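Local coordinates for protein 5-oxopent-3-ene-1,2,5-tricarboxylate decarboxylase (Exiguobacterium antarcticum B7, PDB 6IYM) that is a magnesium-binding member of the fumarylacetoacetate hydrolase family, a beta-rich enzyme that assembles as a dimer, at residues A[220-225]-A[235-240]. Numbering follows the deposited sequence.
Sequences TILTEV and DVIATG
Helix 218-225 packs here on one face of the central mixed sheet of the fumarylacetoacetate hydrolase fold, against strand 236-238 and the turn that carries its chain on toward the magnesium ion. No hydrogen bond links the two segments; the grip is entirely aliphatic and buried. I221 uses both of its branches. With CG1 beside the backbone N (chi1 -74°), CG2 is left anti to that N and meets CG2 of I237 at 3.9 Å, the two side chains running antiparallel alongside one another. The other branch runs out to CD1, which reaches CB of T239 at 3.7 Å, roughly perpendicular to the threonine side chain. The next residue, L222, starts off to the flank, yet its CD2 still comes within 4.2 Å of I237 CD1, and the same leucine also touches I131 of strand 121-131 and V147 of strand 147-158. I237 thus receives both helix residues, one at each branch. The strand lies between 72-75, parallel to it, and 121-131, antiparallel. Past it the chain nears the metal site, where E126, a magnesium ligand, accepts a hydrogen bond from G240 N. T239 faces two ways: CG2 sits beside the backbone N, 3.7 Å from I221 CD1, while OG1 is hydrogen-bonded to the carbonyl oxygen of L127.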
loop_
_atom_site.group_PDB
_atom_site.type_symbol
_atom_site.label_atom_id
_atom_site.label_comp_id
_atom_site.label_asym_id
_atom_site.label_seq_id
_atom_site.Cartn_x
_atom_site.Cartn_y
_atom_site.Cartn_z
ATOM N N THR A 220 6.824 19.040 -8.129
ATOM C CA THR A 220 7.549 18.897 -6.828
ATOM C C THR A 220 7.115 17.620 -6.094
ATOM O O THR A 220 7.954 16.955 -5.462
ATOM C CB THR A 220 7.316 20.107 -5.920
ATOM O OG1 THR A 220 7.528 21.256 -6.729
ATOM C CG2 THR A 220 8.221 20.165 -4.713
ATOM N N ILE A 221 5.822 17.299 -6.109
ATOM C CA ILE A 221 5.335 16.047 -5.471
ATOM C C ILE A 221 6.065 14.870 -6.144
ATOM O O ILE A 221 6.673 14.084 -5.419
ATOM C CB ILE A 221 3.797 15.936 -5.548
ATOM C CG1 ILE A 221 3.119 16.890 -4.556
ATOM C CG2 ILE A 221 3.380 14.495 -5.351
ATOM C CD1 ILE A 221 1.684 17.186 -4.862
ATOM N N LEU A 222 6.034 14.777 -7.473
ATOM C CA LEU A 222 6.655 13.664 -8.243
ATOM C C LEU A 222 8.151 13.553 -7.917
ATOM O O LEU A 222 8.609 12.447 -7.556
ATOM C CB LEU A 222 6.439 13.919 -9.732
ATOM C CG LEU A 222 5.001 13.780 -10.225
ATOM C CD1 LEU A 222 4.881 14.339 -11.639
ATOM C CD2 LEU A 222 4.554 12.337 -10.181
ATOM N N THR A 223 8.869 14.674 -8.016
ATOM C CA THR A 223 10.309 14.833 -7.655
ATOM C C THR A 223 10.587 14.295 -6.244
ATOM O O THR A 223 11.522 13.487 -6.086
ATOM C CB THR A 223 10.681 16.316 -7.758
ATOM O OG1 THR A 223 10.843 16.558 -9.163
ATOM C CG2 THR A 223 11.885 16.668 -6.919
ATOM N N GLU A 224 9.812 14.719 -5.242
ATOM C CA GLU A 224 10.074 14.403 -3.813
ATOM C C GLU A 224 9.696 12.947 -3.494
ATOM O O GLU A 224 10.432 12.281 -2.755
ATOM C CB GLU A 224 9.280 15.357 -2.925
ATOM C CG GLU A 224 9.835 16.759 -2.901
ATOM C CD GLU A 224 11.094 16.871 -2.068
ATOM O OE1 GLU A 224 10.997 16.669 -0.832
ATOM O OE2 GLU A 224 12.173 17.117 -2.661
ATOM N N VAL A 225 8.566 12.477 -4.011
ATOM C CA VAL A 225 7.989 11.141 -3.695
ATOM C C VAL A 225 8.939 10.063 -4.206
ATOM O O VAL A 225 9.119 9.075 -3.505
ATOM C CB VAL A 225 6.571 11.000 -4.281
ATOM C CG1 VAL A 225 6.034 9.589 -4.190
ATOM C CG2 VAL A 225 5.619 11.945 -3.572
ATOM N N ASP A 235 0.398 3.712 -10.465
ATOM C CA ASP A 235 0.387 4.411 -9.148
ATOM C C ASP A 235 -0.613 5.579 -9.183
ATOM O O ASP A 235 -0.705 6.274 -10.230
ATOM C CB ASP A 235 1.760 4.954 -8.778
ATOM C CG ASP A 235 2.562 4.044 -7.877
ATOM O OD1 ASP A 235 1.948 3.171 -7.226
ATOM O OD2 ASP A 235 3.795 4.228 -7.831
ATOM N N VAL A 236 -1.320 5.790 -8.072
ATOM C CA VAL A 236 -2.275 6.916 -7.855
ATOM C C VAL A 236 -1.723 7.774 -6.716
ATOM O O VAL A 236 -1.598 7.280 -5.585
ATOM C CB VAL A 236 -3.700 6.426 -7.533
ATOM C CG1 VAL A 236 -4.687 7.578 -7.373
ATOM C CG2 VAL A 236 -4.217 5.459 -8.578
ATOM N N ILE A 237 -1.422 9.036 -6.984
ATOM C CA ILE A 237 -0.923 9.945 -5.923
ATOM C C ILE A 237 -2.003 10.990 -5.658
ATOM O O ILE A 237 -2.304 11.807 -6.586
ATOM C CB ILE A 237 0.439 10.539 -6.328
ATOM C CG1 ILE A 237 1.397 9.434 -6.768
ATOM C CG2 ILE A 237 1.022 11.362 -5.185
ATOM C CD1 ILE A 237 2.722 9.918 -7.281
ATOM N N ALA A 238 -2.529 11.006 -4.436
ATOM C CA ALA A 238 -3.537 11.982 -3.990
ATOM C C ALA A 238 -2.789 13.214 -3.459
ATOM O O ALA A 238 -2.035 13.043 -2.526
ATOM C CB ALA A 238 -4.423 11.353 -2.965
ATOM N N THR A 239 -3.005 14.412 -4.036
ATOM C CA THR A 239 -2.077 15.567 -3.902
ATOM C C THR A 239 -2.525 16.539 -2.813
ATOM O O THR A 239 -1.966 17.654 -2.779
ATOM C CB THR A 239 -1.853 16.273 -5.243
ATOM O OG1 THR A 239 -3.111 16.716 -5.733
ATOM C CG2 THR A 239 -1.219 15.364 -6.279
ATOM N N GLY A 240 -3.417 16.101 -1.923
ATOM C CA GLY A 240 -3.923 16.879 -0.774
ATOM C C GLY A 240 -5.238 17.573 -1.113
ATOM O O GLY A 240 -5.681 17.480 -2.268
#